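Long-range contact in dextranase (Pseudarthrobacter oxydans, PDB 6NZS), which catalyses the endohydrolysis of (1->6)-alpha-D-glucosidic linkages in dextran: residues Leu329-Phe342 with Asn357-Ile371. Sequence-based numbering, arbitrary orientation.
Sequences LQGVTVAEPPYHSF and NYKQVGSWYWQTDGI
Val334 sits between Lys359 and Val361 in a parallel strand pairing: its N donates to Lys359 O (2.8 Å, nearly straight at 171°) and its O accepts from Val361 N (2.9 Å). Lys359 N to Val332 O and Glu336 N to Val361 O extend the pairing, and Lys359 NZ bends back to Gly331 O (3.0 Å) as well as to Asn357 O and pairs with Glu191 in a salt bridge. Past the strands, Asp369 O takes both Ser341 N and, more closely, Ser341 OG (2.7 Å). A water joins Ser341 OG, Gln360 OE1 and Tyr358 OH, meeting the tyrosine at its ring edge, while the amide nitrogen of Gln360 spans Thr368 O and Ser363 OG, itself also hydrogen-bonded to Asn385 O. Apolar packing centres on Tyr358: CG anti to the backbone N (chi1 169°) carries its ring across to Leu329, whose CD2 covers one face, 4.2 Å from the centroid, with Val332 CG2 at the edge. The His340 ring is sandwiched between Tyr339 and the carboxylate of Asp369, which also salt-bridges Lys392. The segments belong to successive coils of the right-handed parallel beta-helix of this family 49 enzyme; strand 283-285 borders 333-335, strand 382-386 borders 359-361, and strand 84-92 of the N-terminal domain packs against Thr333 and Val361.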
ATOM      1  N   LEU A 329       1.750  -9.850 -12.106  1.00  9.67           N
ATOM      2  CA  LEU A 329       1.132  -9.860 -10.784  1.00 10.07           C
ATOM      3  C   LEU A 329      -0.114  -9.000 -10.934  1.00 11.08           C
ATOM      4  O   LEU A 329      -0.005  -7.785 -11.110  1.00 11.27           O
ATOM      5  CB  LEU A 329       2.095  -9.277  -9.750  1.00 10.90           C
ATOM      6  CG  LEU A 329       1.540  -9.037  -8.341  1.00 11.13           C
ATOM      7  CD1 LEU A 329       1.039 -10.332  -7.714  1.00 11.98           C
ATOM      8  CD2 LEU A 329       2.613  -8.396  -7.456  1.00 11.98           C
ATOM      9  N   GLN A 330      -1.287  -9.623 -10.899  1.00  8.66           N
ATOM     10  CA  GLN A 330      -2.512  -8.924 -11.269  1.00  9.17           C
ATOM     11  C   GLN A 330      -3.642  -9.326 -10.341  1.00  9.37           C
ATOM     12  O   GLN A 330      -3.725 -10.478  -9.901  1.00  9.94           O
ATOM     13  CB  GLN A 330      -2.905  -9.265 -12.724  1.00  9.75           C
ATOM     14  CG  GLN A 330      -4.168  -8.567 -13.270  1.00 10.51           C
ATOM     15  CD  GLN A 330      -5.449  -9.298 -12.910  1.00 10.31           C
ATOM     16  OE1 GLN A 330      -5.423 -10.473 -12.520  1.00 11.42           O
ATOM     17  NE2 GLN A 330      -6.579  -8.603 -13.029  1.00 13.15           N
ATOM     18  N   GLY A 331      -4.526  -8.362 -10.056  1.00  9.21           N
ATOM     19  CA  GLY A 331      -5.841  -8.671  -9.528  1.00  9.59           C
ATOM     20  C   GLY A 331      -5.929  -8.871  -8.030  1.00  8.66           C
ATOM     21  O   GLY A 331      -6.874  -8.398  -7.392  1.00 10.31           O
ATOM     22  N   VAL A 332      -4.941  -9.565  -7.462  1.00  8.46           N
ATOM     23  CA  VAL A 332      -5.065 -10.089  -6.104  1.00  9.30           C
ATOM     24  C   VAL A 332      -5.096  -8.973  -5.068  1.00  9.36           C
ATOM     25  O   VAL A 332      -4.509  -7.892  -5.243  1.00  9.28           O
ATOM     26  CB  VAL A 332      -3.948 -11.105  -5.788  1.00  8.83           C
ATOM     27  CG1 VAL A 332      -4.024 -12.299  -6.736  1.00 11.59           C
ATOM     28  CG2 VAL A 332      -2.590 -10.451  -5.879  1.00 11.68           C
ATOM     29  N   THR A 333      -5.770  -9.260  -3.958  1.00  8.57           N
ATOM     30  CA  THR A 333      -5.755  -8.436  -2.755  1.00  8.91           C
ATOM     31  C   THR A 333      -4.939  -9.196  -1.727  1.00  9.46           C
ATOM     32  O   THR A 333      -5.287 -10.329  -1.380  1.00 10.76           O
ATOM     33  CB  THR A 333      -7.175  -8.233  -2.223  1.00  9.26           C
ATOM     34  OG1 THR A 333      -7.957  -7.538  -3.200  1.00  8.79           O
ATOM     35  CG2 THR A 333      -7.183  -7.409  -0.935  1.00  9.97           C
ATOM     36  N   VAL A 334      -3.866  -8.574  -1.249  1.00  9.59           N
ATOM     37  CA  VAL A 334      -3.026  -9.119  -0.187  1.00  9.97           C
ATOM     38  C   VAL A 334      -3.463  -8.464   1.118  1.00 10.40           C
ATOM     39  O   VAL A 334      -3.356  -7.240   1.271  1.00 10.43           O
ATOM     40  CB  VAL A 334      -1.539  -8.858  -0.477  1.00 10.62           C
ATOM     41  CG1 VAL A 334      -0.673  -9.275   0.716  1.00 14.12           C
ATOM     42  CG2 VAL A 334      -1.126  -9.601  -1.745  1.00 11.91           C
ATOM     43  N   ALA A 335      -3.974  -9.261   2.055  1.00 10.39           N
ATOM     44  CA  ALA A 335      -4.536  -8.748   3.297  1.00 10.37           C
ATOM     45  C   ALA A 335      -3.718  -9.207   4.493  1.00 12.43           C
ATOM     46  O   ALA A 335      -3.203 -10.329   4.515  1.00 11.61           O
ATOM     47  CB  ALA A 335      -5.976  -9.231   3.474  1.00 11.31           C
ATOM     48  N   GLU A 336      -3.626  -8.334   5.494  1.00 11.99           N
ATOM     49  CA  GLU A 336      -3.065  -8.668   6.800  1.00 12.15           C
ATOM     50  C   GLU A 336      -1.705  -9.370   6.753  1.00 12.00           C
ATOM     51  O   GLU A 336      -1.534 -10.456   7.320  1.00 13.15           O
ATOM     52  CB  GLU A 336      -4.062  -9.469   7.625  1.00 14.91           C
ATOM     53  CG  GLU A 336      -4.604  -8.717   8.806  1.00 17.31           C
ATOM     54  CD  GLU A 336      -5.753  -9.433   9.479  1.00 12.10           C
ATOM     55  OE1 GLU A 336      -6.916  -9.039   9.268  1.00 14.18           O
ATOM     56  OE2 GLU A 336      -5.480 -10.377  10.236  1.00 14.50           O
ATOM     57  N   PRO A 337      -0.709  -8.770   6.119  1.00 10.23           N
ATOM     58  CA  PRO A 337       0.619  -9.385   6.086  1.00 11.16           C
ATOM     59  C   PRO A 337       1.255  -9.365   7.468  1.00 11.32           C
ATOM     60  O   PRO A 337       1.058  -8.415   8.246  1.00 12.24           O
ATOM     61  CB  PRO A 337       1.392  -8.490   5.106  1.00 11.56           C
ATOM     62  CG  PRO A 337       0.709  -7.171   5.192  1.00 11.78           C
ATOM     63  CD  PRO A 337      -0.740  -7.483   5.399  1.00 11.84           C
ATOM     64  N   PRO A 338       2.018 -10.406   7.818  1.00 11.53           N
ATOM     65  CA  PRO A 338       2.771 -10.404   9.080  1.00 13.49           C
ATOM     66  C   PRO A 338       4.145  -9.759   8.971  1.00 13.30           C
ATOM     67  O   PRO A 338       4.807  -9.561  10.006  1.00 13.42           O
ATOM     68  CB  PRO A 338       2.922 -11.903   9.369  1.00 12.71           C
ATOM     69  CG  PRO A 338       3.047 -12.512   7.995  1.00 11.82           C
ATOM     70  CD  PRO A 338       2.085 -11.710   7.131  1.00 11.37           C
ATOM     71  N   TYR A 339       4.576  -9.419   7.756  1.00 13.00           N
ATOM     72  CA  TYR A 339       5.907  -8.874   7.485  1.00 12.79           C
ATOM     73  C   TYR A 339       5.857  -8.216   6.101  1.00 14.25           C
ATOM     74  O   TYR A 339       4.782  -7.807   5.655  1.00 13.72           O
ATOM     75  CB  TYR A 339       6.959  -9.995   7.631  1.00 15.67           C
ATOM     76  CG  TYR A 339       8.380  -9.509   7.846  1.00 16.24           C
ATOM     77  CD1 TYR A 339       8.726  -8.806   8.991  1.00 18.13           C
ATOM     78  CD2 TYR A 339       9.373  -9.762   6.904  1.00 19.09           C
ATOM     79  CE1 TYR A 339      10.025  -8.365   9.198  1.00 20.98           C
ATOM     80  CE2 TYR A 339      10.677  -9.327   7.102  1.00 19.91           C
ATOM     81  CZ  TYR A 339      10.994  -8.630   8.252  1.00 21.66           C
ATOM     82  OH  TYR A 339      12.288  -8.188   8.468  1.00 23.64           O
ATOM     83  N   HIS A 340       7.002  -8.136   5.420  1.00 14.93           N
ATOM     84  CA  HIS A 340       7.025  -7.495   4.106  1.00 14.88           C
ATOM     85  C   HIS A 340       6.103  -8.223   3.135  1.00 14.57           C
ATOM     86  O   HIS A 340       5.972  -9.451   3.167  1.00 15.42           O
ATOM     87  CB  HIS A 340       8.430  -7.509   3.494  1.00 14.87           C
ATOM     88  CG  HIS A 340       9.474  -6.820   4.310  1.00 17.22           C
ATOM     89  ND1 HIS A 340      10.812  -6.863   3.977  1.00 20.77           N
ATOM     90  CD2 HIS A 340       9.391  -6.073   5.434  1.00 19.18           C
ATOM     91  CE1 HIS A 340      11.506  -6.177   4.867  1.00 21.61           C
ATOM     92  NE2 HIS A 340      10.669  -5.691   5.764  1.00 20.86           N
ATOM     93  N   SER A 341       5.497  -7.448   2.225  1.00 15.53           N
ATOM     94  CA  SER A 341       4.556  -8.018   1.264  1.00 14.64           C
ATOM     95  C   SER A 341       5.253  -8.822   0.171  1.00 13.02           C
ATOM     96  O   SER A 341       4.742  -9.865  -0.249  1.00 15.71           O
ATOM     97  CB  SER A 341       3.700  -6.909   0.633  1.00 17.05           C
ATOM     98  OG  SER A 341       4.492  -5.970  -0.102  1.00 16.36           O
ATOM     99  N   PHE A 342       6.406  -8.362  -0.308  1.00 12.68           N
ATOM    100  CA  PHE A 342       6.875  -8.841  -1.603  1.00 13.49           C
ATOM    101  C   PHE A 342       8.385  -8.683  -1.679  1.00 13.12           C
ATOM    102  O   PHE A 342       8.910  -7.621  -1.339  1.00 14.06           O
ATOM    103  CB  PHE A 342       6.204  -8.007  -2.711  1.00 12.96           C
ATOM    104  CG  PHE A 342       6.598  -8.423  -4.094  1.00 11.53           C
ATOM    105  CD1 PHE A 342       7.731  -7.895  -4.693  1.00 13.38           C
ATOM    106  CD2 PHE A 342       5.846  -9.356  -4.786  1.00 14.43           C
ATOM    107  CE1 PHE A 342       8.115  -8.297  -5.958  1.00 15.54           C
ATOM    108  CE2 PHE A 342       6.229  -9.759  -6.061  1.00 13.09           C
ATOM    109  CZ  PHE A 342       7.352  -9.227  -6.639  1.00 14.11           C
ATOM    110  N   ASN A 357      -3.772  -3.685 -10.952  1.00 10.51           N
ATOM    111  CA  ASN A 357      -5.030  -3.991 -10.277  1.00 10.34           C
ATOM    112  C   ASN A 357      -4.794  -4.870  -9.058  1.00 10.92           C
ATOM    113  O   ASN A 357      -5.518  -5.838  -8.810  1.00 10.43           O
ATOM    114  CB  ASN A 357      -6.067  -4.545 -11.246  1.00 11.20           C
ATOM    115  CG  ASN A 357      -6.453  -3.510 -12.274  1.00 12.14           C
ATOM    116  OD1 ASN A 357      -5.744  -3.304 -13.260  1.00 17.07           O
ATOM    117  ND2 ASN A 357      -7.538  -2.791 -12.007  1.00 13.65           N
ATOM    118  N   TYR A 358      -3.761  -4.499  -8.301  1.00 11.15           N
ATOM    119  CA  TYR A 358      -3.251  -5.212  -7.144  1.00  9.46           C
ATOM    120  C   TYR A 358      -3.490  -4.330  -5.929  1.00 11.13           C
ATOM    121  O   TYR A 358      -3.364  -3.100  -6.015  1.00  9.56           O
ATOM    122  CB  TYR A 358      -1.751  -5.433  -7.358  1.00 12.04           C
ATOM    123  CG  TYR A 358      -0.977  -5.919  -6.169  1.00 11.09           C
ATOM    124  CD1 TYR A 358      -0.866  -7.277  -5.892  1.00 12.28           C
ATOM    125  CD2 TYR A 358      -0.319  -5.022  -5.335  1.00 13.80           C
ATOM    126  CE1 TYR A 358      -0.140  -7.729  -4.815  1.00 13.72           C
ATOM    127  CE2 TYR A 358       0.408  -5.468  -4.250  1.00 15.20           C
ATOM    128  CZ  TYR A 358       0.492  -6.824  -3.994  1.00 15.06           C
ATOM    129  OH  TYR A 358       1.220  -7.276  -2.923  1.00 15.09           O
ATOM    130  N   LYS A 359      -3.859  -4.949  -4.806  1.00  8.61           N
ATOM    131  CA  LYS A 359      -4.205  -4.199  -3.605  1.00  9.76           C
ATOM    132  C   LYS A 359      -3.572  -4.834  -2.376  1.00 12.18           C
ATOM    133  O   LYS A 359      -3.445  -6.058  -2.281  1.00 10.56           O
ATOM    134  CB  LYS A 359      -5.719  -4.120  -3.363  1.00 10.30           C
ATOM    135  CG  LYS A 359      -6.533  -3.645  -4.560  1.00 10.05           C
ATOM    136  CD  LYS A 359      -7.011  -4.852  -5.396  1.00 12.96           C
ATOM    137  CE  LYS A 359      -7.572  -4.432  -6.713  1.00 16.63           C
ATOM    138  NZ  LYS A 359      -8.057  -5.647  -7.402  1.00 11.30           N
ATOM    139  N   GLN A 360      -3.190  -3.984  -1.426  1.00  9.84           N
ATOM    140  CA  GLN A 360      -2.721  -4.416  -0.116  1.00  8.75           C
ATOM    141  C   GLN A 360      -3.580  -3.732   0.939  1.00  9.01           C
ATOM    142  O   GLN A 360      -3.716  -2.507   0.925  1.00  9.14           O
ATOM    143  CB  GLN A 360      -1.243  -4.053   0.057  1.00  9.54           C
ATOM    144  CG  GLN A 360      -0.624  -4.498   1.363  1.00 12.74           C
ATOM    145  CD  GLN A 360       0.849  -4.123   1.435  1.00 16.18           C
ATOM    146  OE1 GLN A 360       1.550  -4.037   0.409  1.00 15.34           O
ATOM    147  NE2 GLN A 360       1.325  -3.873   2.632  1.00 13.98           N
ATOM    148  N   VAL A 361      -4.193  -4.525   1.825  1.00  9.06           N
ATOM    149  CA  VAL A 361      -5.126  -4.026   2.833  1.00  9.42           C
ATOM    150  C   VAL A 361      -4.767  -4.610   4.193  1.00  9.83           C
ATOM    151  O   VAL A 361      -4.134  -5.662   4.294  1.00  9.33           O
ATOM    152  CB  VAL A 361      -6.605  -4.350   2.504  1.00  9.36           C
ATOM    153  CG1 VAL A 361      -7.006  -3.729   1.179  1.00 11.28           C
ATOM    154  CG2 VAL A 361      -6.850  -5.853   2.469  1.00 10.34           C
ATOM    155  N   GLY A 362      -5.202  -3.928   5.248  1.00  9.22           N
ATOM    156  CA  GLY A 362      -4.998  -4.472   6.585  1.00  8.24           C
ATOM    157  C   GLY A 362      -3.551  -4.560   7.025  1.00 10.53           C
ATOM    158  O   GLY A 362      -3.161  -5.536   7.684  1.00  9.73           O
ATOM    159  N   SER A 363      -2.753  -3.541   6.721  1.00 10.20           N
ATOM    160  CA  SER A 363      -1.322  -3.546   7.039  1.00 10.41           C
ATOM    161  C   SER A 363      -1.085  -2.895   8.406  1.00 10.49           C
ATOM    162  O   SER A 363      -0.519  -1.807   8.540  1.00 12.63           O
ATOM    163  CB  SER A 363      -0.540  -2.851   5.932  1.00 11.38           C
ATOM    164  OG  SER A 363      -0.627  -3.584   4.720  1.00 16.66           O
ATOM    165  N   TRP A 364      -1.521  -3.605   9.451  1.00  9.31           N
ATOM    166  CA  TRP A 364      -1.522  -3.027  10.792  1.00  9.42           C
ATOM    167  C   TRP A 364      -0.142  -3.020  11.444  1.00 10.93           C
ATOM    168  O   TRP A 364       0.206  -2.058  12.135  1.00 10.75           O
ATOM    169  CB  TRP A 364      -2.514  -3.785  11.672  1.00 11.34           C
ATOM    170  CG  TRP A 364      -3.878  -3.882  11.066  1.00  9.06           C
ATOM    171  CD1 TRP A 364      -4.460  -4.995  10.515  1.00  9.98           C
ATOM    172  CD2 TRP A 364      -4.837  -2.824  10.942  1.00  9.62           C
ATOM    173  NE1 TRP A 364      -5.723  -4.695  10.066  1.00  9.25           N
ATOM    174  CE2 TRP A 364      -5.982  -3.372  10.314  1.00  8.12           C
ATOM    175  CE3 TRP A 364      -4.846  -1.476  11.308  1.00  9.57           C
ATOM    176  CZ2 TRP A 364      -7.120  -2.610  10.038  1.00  9.10           C
ATOM    177  CZ3 TRP A 364      -5.979  -0.711  11.035  1.00  9.47           C
ATOM    178  CH2 TRP A 364      -7.099  -1.283  10.405  1.00  8.84           C
ATOM    179  N   TYR A 365       0.633  -4.090  11.263  1.00 10.51           N
ATOM    180  CA  TYR A 365       1.940  -4.200  11.897  1.00 11.98           C
ATOM    181  C   TYR A 365       2.944  -3.274  11.215  1.00 12.41           C
ATOM    182  O   TYR A 365       2.811  -2.940  10.038  1.00 11.99           O
ATOM    183  CB  TYR A 365       2.463  -5.633  11.742  1.00 11.28           C
ATOM    184  CG  TYR A 365       1.685  -6.709  12.462  1.00 10.17           C
ATOM    185  CD1 TYR A 365       1.431  -6.624  13.833  1.00 11.33           C
ATOM    186  CD2 TYR A 365       1.210  -7.821  11.771  1.00 10.35           C
ATOM    187  CE1 TYR A 365       0.726  -7.622  14.486  1.00 11.98           C
ATOM    188  CE2 TYR A 365       0.504  -8.825  12.415  1.00 10.85           C
ATOM    189  CZ  TYR A 365       0.261  -8.717  13.773  1.00 11.08           C
ATOM    190  OH  TYR A 365      -0.448  -9.717  14.417  1.00 13.31           O
ATOM    191  N   TRP A 366       3.981  -2.882  11.964  1.00 12.45           N
ATOM    192  CA  TRP A 366       5.177  -2.349  11.330  1.00 12.52           C
ATOM    193  C   TRP A 366       5.740  -3.382  10.360  1.00 13.08           C
ATOM    194  O   TRP A 366       5.408  -4.571  10.408  1.00 12.95           O
ATOM    195  CB  TRP A 366       6.262  -2.087  12.381  1.00 14.82           C
ATOM    196  CG  TRP A 366       6.027  -0.899  13.249  1.00 15.19           C
ATOM    197  CD1 TRP A 366       5.307   0.218  12.937  1.00 13.22           C
ATOM    198  CD2 TRP A 366       6.505  -0.706  14.588  1.00 16.22           C
ATOM    199  NE1 TRP A 366       5.312   1.097  13.996  1.00 17.11           N
ATOM    200  CE2 TRP A 366       6.043   0.554  15.021  1.00 17.65           C
ATOM    201  CE3 TRP A 366       7.274  -1.479  15.463  1.00 18.17           C
ATOM    202  CZ2 TRP A 366       6.320   1.061  16.295  1.00 20.22           C
ATOM    203  CZ3 TRP A 366       7.559  -0.966  16.733  1.00 20.69           C
ATOM    204  CH2 TRP A 366       7.080   0.289  17.131  1.00 21.87           C
ATOM    205  N   GLN A 367       6.634  -2.921   9.484  1.00 11.99           N
ATOM    206  CA  GLN A 367       7.351  -3.775   8.542  1.00 13.09           C
ATOM    207  C   GLN A 367       6.423  -4.427   7.525  1.00 13.01           C
ATOM    208  O   GLN A 367       6.771  -5.443   6.913  1.00 16.27           O
ATOM    209  CB  GLN A 367       8.242  -4.805   9.254  1.00 15.01           C
ATOM    210  CG  GLN A 367       9.120  -4.171  10.336  1.00 15.60           C
ATOM    211  CD  GLN A 367      10.097  -5.150  10.955  1.00 20.27           C
ATOM    212  OE1 GLN A 367       9.802  -5.790  11.965  1.00 24.27           O
ATOM    213  NE2 GLN A 367      11.266  -5.275  10.344  1.00 19.72           N
ATOM    214  N   THR A 368       5.241  -3.845   7.316  1.00 10.61           N
ATOM    215  CA  THR A 368       4.327  -4.300   6.274  1.00 11.63           C
ATOM    216  C   THR A 368       4.566  -3.499   4.993  1.00 13.03           C
ATOM    217  O   THR A 368       3.675  -2.872   4.438  1.00 16.53           O
ATOM    218  CB  THR A 368       2.886  -4.218   6.761  1.00 10.65           C
ATOM    219  OG1 THR A 368       2.636  -2.927   7.342  1.00 11.10           O
ATOM    220  CG2 THR A 368       2.656  -5.291   7.812  1.00 12.26           C
ATOM    221  N   ASP A 369       5.817  -3.556   4.536  1.00 14.07           N
ATOM    222  CA  ASP A 369       6.265  -2.800   3.372  1.00 15.54           C
ATOM    223  C   ASP A 369       5.385  -3.094   2.167  1.00 16.82           C
ATOM    224  O   ASP A 369       4.981  -4.243   1.939  1.00 17.02           O
ATOM    225  CB  ASP A 369       7.684  -3.232   2.973  1.00 16.22           C
ATOM    226  CG  ASP A 369       8.747  -2.978   4.049  1.00 16.93           C
ATOM    227  OD1 ASP A 369       8.424  -2.794   5.248  1.00 17.54           O
ATOM    228  OD2 ASP A 369       9.949  -2.993   3.674  1.00 18.60           O
ATOM    229  N   GLY A 370       5.134  -2.050   1.372  1.00 11.36           N
ATOM    230  CA  GLY A 370       4.536  -2.194   0.060  1.00 13.39           C
ATOM    231  C   GLY A 370       5.495  -2.792  -0.952  1.00 15.74           C
ATOM    232  O   GLY A 370       6.426  -3.529  -0.602  1.00 16.15           O
ATOM    233  N   ILE A 371       5.337  -2.455  -2.180  1.00 13.32           N
ATOM    234  CA  ILE A 371       5.995  -3.238  -3.217  1.00 12.77           C
ATOM    235  C   ILE A 371       7.360  -2.658  -3.551  1.00 12.60           C
ATOM    236  O   ILE A 371       7.597  -1.448  -3.493  1.00 13.24           O
ATOM    237  CB  ILE A 371       5.085  -3.362  -4.456  1.00 12.66           C
ATOM    238  CG1 ILE A 371       5.542  -4.523  -5.360  1.00 14.04           C
ATOM    239  CG2 ILE A 371       5.035  -2.038  -5.212  1.00 13.79           C
ATOM    240  CD1 ILE A 371       4.504  -4.961  -6.364  1.00 17.61           C
TER
HETATM  241  O   HOH W   1      -0.831  -6.610   9.348  1.00 11.76           O
HETATM  242  O   HOH W   2       2.520  -5.220  -1.764  1.00 16.13           O
HETATM  243  O   HOH W   3       8.203  -5.532   0.365  1.00 16.92           O